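Local coordinates for oxidoreductase (Bordetella pertussis, PDB 3Q2K), which probably oxidises the sugar of UDP-N-acetylglucosaminuronic acid with NAD as cofactor, a step toward diacetamido-mannuronic acid, at residues C[102-110]-C[124-135]. Residues are numbered along the deposited sequence; the frame is centred on the assembly and turned at random.
Sequences SGLHPWQAI and PMATRWEDGKRM. With NAI (1,4-dihydronicotinamide adenine dinucleotide), chain U.
Pro106, in the first turn of its helix, presses its CG on Ala126 CB at a tight 3.4 Å, in the loop before helix 129-142, and also meets Asp131 CB. Bent at chi3 (74°), Met135 brings its methyl CE to Ala109 CB at 3.7 Å, while Ile110 CD1 rests beside the backbone of Arg134.

Polar contacts gather nearer the cofactor. His105 ND1 gives a weak, bent hydrogen bond to Pro124 O (3.1 Å, 135° at the hydrogen), and its NE2 is hydrogen-bonded to Thr100 O, so the imidazole is held from two sides. Ser102 CA covers one ring face. Ser102 OG shares a hydrogen bond of 2.6 Å with O3D of the NADH ribose and packs on the ring of Pro124.

Farther from the cofactor, Asp131 OD1 and Arg134 NH1 form a salt bridge (2.6 Å) beside the Trp107 indole. Arg134 NE approaches Trp107 CH2 obliquely at 3.7 Å, the guanidinium 16° from parallel to the ring; Lys137 of a second subunit makes a cation-pi contact with this indole.

The axes of 105-110 and 129-135 run nearly parallel, 8.8 Å apart, as expected of the helices before and after strand 118-121, in consecutive beta-alpha-beta crossovers (95-98 to 118-121 to 146-148) of the parallel sheet.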
loop_
_atom_site.group_PDB
_atom_site.type_symbol
_atom_site.label_atom_id
_atom_site.label_comp_id
_atom_site.label_asym_id
_atom_site.label_seq_id
_atom_site.Cartn_x
_atom_site.Cartn_y
_atom_site.Cartn_z
ATOM N N SER C 102 -11.904 -26.654 19.467
ATOM C CA SER C 102 -11.497 -25.307 19.876
ATOM C C SER C 102 -12.465 -24.180 19.544
ATOM O O SER C 102 -12.696 -23.301 20.374
ATOM C CB SER C 102 -10.094 -25.018 19.332
ATOM O OG SER C 102 -9.284 -26.078 19.805
ATOM N N GLY C 103 -13.084 -24.227 18.368
ATOM C CA GLY C 103 -14.076 -23.198 18.040
ATOM C C GLY C 103 -15.399 -23.161 18.786
ATOM O O GLY C 103 -16.163 -22.206 18.658
ATOM N N LEU C 104 -15.709 -24.195 19.563
ATOM C CA LEU C 104 -16.810 -24.116 20.521
ATOM C C LEU C 104 -16.488 -23.443 21.850
ATOM O O LEU C 104 -17.426 -23.051 22.534
ATOM C CB LEU C 104 -17.287 -25.508 20.931
ATOM C CG LEU C 104 -17.841 -26.306 19.756
ATOM C CD1 LEU C 104 -18.007 -27.752 20.255
ATOM C CD2 LEU C 104 -19.123 -25.630 19.277
ATOM N N HIS C 105 -15.223 -23.404 22.261
ATOM C CA HIS C 105 -14.878 -22.957 23.605
ATOM C C HIS C 105 -15.501 -21.601 23.916
ATOM O O HIS C 105 -16.067 -21.399 24.993
ATOM C CB HIS C 105 -13.368 -22.833 23.796
ATOM C CG HIS C 105 -12.646 -24.127 23.611
ATOM N ND1 HIS C 105 -11.272 -24.215 23.619
ATOM C CD2 HIS C 105 -13.105 -25.381 23.388
ATOM C CE1 HIS C 105 -10.913 -25.474 23.437
ATOM N NE2 HIS C 105 -12.007 -26.203 23.300
ATOM N N PRO C 106 -15.402 -20.656 22.973
ATOM C CA PRO C 106 -15.917 -19.319 23.272
ATOM C C PRO C 106 -17.397 -19.372 23.666
ATOM O O PRO C 106 -17.890 -18.757 24.619
ATOM C CB PRO C 106 -15.796 -18.591 21.929
ATOM C CG PRO C 106 -14.751 -19.341 21.159
ATOM C CD PRO C 106 -14.787 -20.757 21.639
ATOM N N TRP C 107 -18.143 -20.081 22.832
ATOM C CA TRP C 107 -19.588 -20.096 22.982
ATOM C C TRP C 107 -19.939 -20.929 24.207
ATOM O O TRP C 107 -20.793 -20.534 24.995
ATOM C CB TRP C 107 -20.225 -20.629 21.699
ATOM C CG TRP C 107 -19.780 -19.806 20.529
ATOM C CD1 TRP C 107 -18.903 -20.169 19.549
ATOM C CD2 TRP C 107 -20.158 -18.449 20.253
ATOM N NE1 TRP C 107 -18.734 -19.126 18.665
ATOM C CE2 TRP C 107 -19.493 -18.059 19.074
ATOM C CE3 TRP C 107 -21.013 -17.533 20.876
ATOM C CZ2 TRP C 107 -19.680 -16.798 18.501
ATOM C CZ3 TRP C 107 -21.189 -16.279 20.315
ATOM C CH2 TRP C 107 -20.522 -15.921 19.138
ATOM N N GLN C 108 -19.242 -22.037 24.421
ATOM C CA GLN C 108 -19.483 -22.805 25.633
ATOM C C GLN C 108 -19.083 -21.955 26.838
ATOM O O GLN C 108 -19.788 -21.932 27.848
ATOM C CB GLN C 108 -18.757 -24.155 25.569
ATOM C CG GLN C 108 -19.458 -25.049 24.566
ATOM C CD GLN C 108 -18.817 -26.411 24.439
ATOM O OE1 GLN C 108 -19.468 -27.376 24.053
ATOM N NE2 GLN C 108 -17.528 -26.490 24.730
ATOM N N ALA C 109 -17.978 -21.222 26.748
ATOM C CA ALA C 109 -17.553 -20.501 27.943
ATOM C C ALA C 109 -18.571 -19.417 28.275
ATOM O O ALA C 109 -18.755 -19.102 29.444
ATOM C CB ALA C 109 -16.190 -19.891 27.803
ATOM N N ILE C 110 -19.209 -18.830 27.268
ATOM C CA ILE C 110 -20.159 -17.746 27.512
ATOM C C ILE C 110 -21.431 -18.306 28.168
ATOM O O ILE C 110 -21.878 -17.787 29.189
ATOM C CB ILE C 110 -20.426 -16.994 26.192
ATOM C CG1 ILE C 110 -19.176 -16.257 25.693
ATOM C CG2 ILE C 110 -21.667 -16.099 26.228
ATOM C CD1 ILE C 110 -19.553 -15.344 24.551
ATOM N N PRO C 124 -6.608 -23.718 22.038
ATOM C CA PRO C 124 -6.474 -22.333 22.460
ATOM C C PRO C 124 -7.884 -21.882 22.836
ATOM O O PRO C 124 -8.847 -22.610 22.575
ATOM C CB PRO C 124 -6.045 -21.654 21.162
ATOM C CG PRO C 124 -6.886 -22.377 20.144
ATOM C CD PRO C 124 -6.880 -23.831 20.592
ATOM N N MET C 125 -8.042 -20.684 23.381
ATOM C CA MET C 125 -9.355 -20.331 23.923
ATOM C C MET C 125 -10.387 -20.114 22.820
ATOM O O MET C 125 -11.589 -20.138 23.083
ATOM C CB MET C 125 -9.255 -19.058 24.774
ATOM C CG MET C 125 -8.688 -17.812 24.084
ATOM S SD MET C 125 -8.183 -16.481 25.219
ATOM C CE MET C 125 -9.744 -16.255 26.079
ATOM N N ALA C 126 -9.935 -19.805 21.609
ATOM C CA ALA C 126 -10.884 -19.681 20.499
ATOM C C ALA C 126 -10.055 -19.761 19.226
ATOM O O ALA C 126 -8.844 -19.950 19.303
ATOM C CB ALA C 126 -11.585 -18.337 20.553
ATOM N N THR C 127 -10.708 -19.687 18.072
ATOM C CA THR C 127 -10.043 -19.687 16.775
ATOM C C THR C 127 -10.235 -18.307 16.132
ATOM O O THR C 127 -9.620 -17.988 15.114
ATOM C CB THR C 127 -10.672 -20.765 15.867
ATOM O OG1 THR C 127 -12.084 -20.545 15.892
ATOM C CG2 THR C 127 -10.485 -22.176 16.414
ATOM N N ARG C 128 -11.112 -17.478 16.692
ATOM C CA ARG C 128 -11.317 -16.131 16.164
ATOM C C ARG C 128 -11.070 -15.039 17.190
ATOM O O ARG C 128 -11.470 -15.174 18.349
ATOM C CB ARG C 128 -12.732 -16.015 15.590
ATOM C CG ARG C 128 -12.867 -16.874 14.340
ATOM C CD ARG C 128 -14.294 -17.354 14.149
ATOM N NE ARG C 128 -14.434 -17.977 12.837
ATOM C CZ ARG C 128 -15.582 -18.183 12.193
ATOM N NH1 ARG C 128 -16.760 -17.843 12.694
ATOM N NH2 ARG C 128 -15.586 -18.745 10.994
ATOM N N TRP C 129 -10.395 -13.973 16.777
ATOM C CA TRP C 129 -10.072 -12.922 17.738
ATOM C C TRP C 129 -11.295 -12.414 18.504
ATOM O O TRP C 129 -11.342 -12.392 19.733
ATOM C CB TRP C 129 -9.323 -11.787 17.041
ATOM C CG TRP C 129 -9.002 -10.579 17.859
ATOM C CD1 TRP C 129 -9.410 -9.298 17.591
ATOM C CD2 TRP C 129 -8.230 -10.509 19.065
ATOM N NE1 TRP C 129 -8.938 -8.441 18.561
ATOM C CE2 TRP C 129 -8.229 -9.161 19.484
ATOM C CE3 TRP C 129 -7.573 -11.458 19.853
ATOM C CZ2 TRP C 129 -7.559 -8.725 20.632
ATOM C CZ3 TRP C 129 -6.880 -11.022 20.980
ATOM C CH2 TRP C 129 -6.892 -9.667 21.370
ATOM N N GLU C 130 -12.351 -12.071 17.781
ATOM C CA GLU C 130 -13.528 -11.445 18.380
ATOM C C GLU C 130 -14.184 -12.429 19.340
ATOM O O GLU C 130 -14.722 -12.018 20.360
ATOM C CB GLU C 130 -14.553 -11.023 17.313
ATOM C CG GLU C 130 -14.228 -9.705 16.620
ATOM C CD GLU C 130 -13.930 -8.577 17.595
ATOM O OE1 GLU C 130 -14.571 -8.526 18.664
ATOM O OE2 GLU C 130 -13.049 -7.730 17.329
ATOM N N ASP C 131 -14.095 -13.728 19.077
ATOM C CA ASP C 131 -14.828 -14.676 19.915
ATOM C C ASP C 131 -14.052 -14.729 21.219
ATOM O O ASP C 131 -14.624 -14.820 22.307
ATOM C CB ASP C 131 -14.916 -16.092 19.334
ATOM C CG ASP C 131 -15.720 -16.156 18.044
ATOM O OD1 ASP C 131 -16.408 -15.164 17.741
ATOM O OD2 ASP C 131 -15.682 -17.162 17.304
ATOM N N GLY C 132 -12.730 -14.722 21.114
ATOM C CA GLY C 132 -11.929 -14.756 22.334
ATOM C C GLY C 132 -12.133 -13.516 23.197
ATOM O O GLY C 132 -12.220 -13.643 24.419
ATOM N N LYS C 133 -12.196 -12.319 22.613
ATOM C CA LYS C 133 -12.619 -11.142 23.372
ATOM C C LYS C 133 -13.986 -11.277 24.053
ATOM O O LYS C 133 -14.168 -10.880 25.207
ATOM C CB LYS C 133 -12.553 -9.855 22.546
ATOM C CG LYS C 133 -11.121 -9.379 22.271
ATOM C CD LYS C 133 -11.041 -7.988 21.648
ATOM C CE LYS C 133 -11.826 -8.016 20.349
ATOM N NZ LYS C 133 -11.543 -6.917 19.388
ATOM N N ARG C 134 -14.967 -11.819 23.343
ATOM C CA ARG C 134 -16.310 -11.978 23.887
ATOM C C ARG C 134 -16.316 -12.977 25.041
ATOM O O ARG C 134 -16.984 -12.719 26.042
ATOM C CB ARG C 134 -17.250 -12.469 22.792
ATOM C CG ARG C 134 -18.405 -11.544 22.484
ATOM C CD ARG C 134 -19.385 -12.350 21.651
ATOM N NE ARG C 134 -18.737 -12.952 20.486
ATOM C CZ ARG C 134 -18.313 -12.306 19.401
ATOM N NH1 ARG C 134 -17.734 -12.973 18.409
ATOM N NH2 ARG C 134 -18.442 -10.992 19.280
ATOM N N MET C 135 -15.577 -14.079 24.932
ATOM C CA MET C 135 -15.425 -15.021 26.050
ATOM C C MET C 135 -14.962 -14.231 27.269
ATOM O O MET C 135 -15.618 -14.277 28.309
ATOM C CB MET C 135 -14.302 -16.047 25.830
ATOM C CG MET C 135 -14.451 -17.036 24.699
ATOM S SD MET C 135 -12.851 -17.860 24.709
ATOM C CE MET C 135 -13.017 -18.887 26.169
HETATM P PA NAI U . -11.644 -34.710 20.181
HETATM O O1A NAI U . -12.341 -34.943 18.899
HETATM O O2A NAI U . -10.894 -36.083 20.572
HETATM O O5B NAI U . -12.584 -34.663 21.490
HETATM C C5B NAI U . -13.839 -34.130 21.085
HETATM C C4B NAI U . -14.999 -34.401 22.035
HETATM O O4B NAI U . -15.846 -33.246 22.110
HETATM C C3B NAI U . -15.698 -35.524 21.244
HETATM O O3B NAI U . -15.971 -36.587 22.160
HETATM C C2B NAI U . -16.907 -34.738 20.664
HETATM O O2B NAI U . -18.081 -35.542 20.526
HETATM C C1B NAI U . -17.150 -33.789 21.859
HETATM N N9A NAI U . -18.060 -32.745 21.422
HETATM C C8A NAI U . -18.218 -32.234 20.171
HETATM N N7A NAI U . -19.128 -31.301 20.237
HETATM C C5A NAI U . -19.617 -31.155 21.489
HETATM C C6A NAI U . -20.566 -30.334 22.129
HETATM N N6A NAI U . -21.272 -29.359 21.447
HETATM N N1A NAI U . -20.734 -30.502 23.437
HETATM C C2A NAI U . -20.039 -31.387 24.131
HETATM N N3A NAI U . -19.146 -32.174 23.571
HETATM C C4A NAI U . -18.898 -32.075 22.272
HETATM O O3 NAI U . -10.366 -33.760 19.992
HETATM P PN NAI U . -9.532 -33.402 21.317
HETATM O O1N NAI U . -8.108 -33.783 20.874
HETATM O O2N NAI U . -9.743 -34.146 22.652
HETATM O O5D NAI U . -9.554 -31.787 21.400
HETATM C C5D NAI U . -9.343 -31.429 22.759
HETATM C C4D NAI U . -9.495 -29.915 22.943
HETATM O O4D NAI U . -8.382 -29.727 23.843
HETATM C C3D NAI U . -9.161 -29.104 21.675
HETATM O O3D NAI U . -9.207 -27.696 21.874
HETATM C C2D NAI U . -7.662 -29.439 21.549
HETATM O O2D NAI U . -7.036 -28.317 20.935
HETATM C C1D NAI U . -7.256 -29.332 23.039
HETATM N N1N NAI U . -6.142 -30.205 23.400
HETATM C C2N NAI U . -5.234 -29.710 24.213
HETATM C C3N NAI U . -4.167 -30.521 24.578
HETATM C C7N NAI U . -3.128 -29.981 25.473
HETATM O O7N NAI U . -2.024 -30.486 25.476
HETATM N N7N NAI U . -3.438 -28.915 26.239
HETATM C C4N NAI U . -4.071 -31.812 24.063
HETATM C C5N NAI U . -5.058 -32.248 23.199
HETATM C C6N NAI U . -6.114 -31.416 22.885
#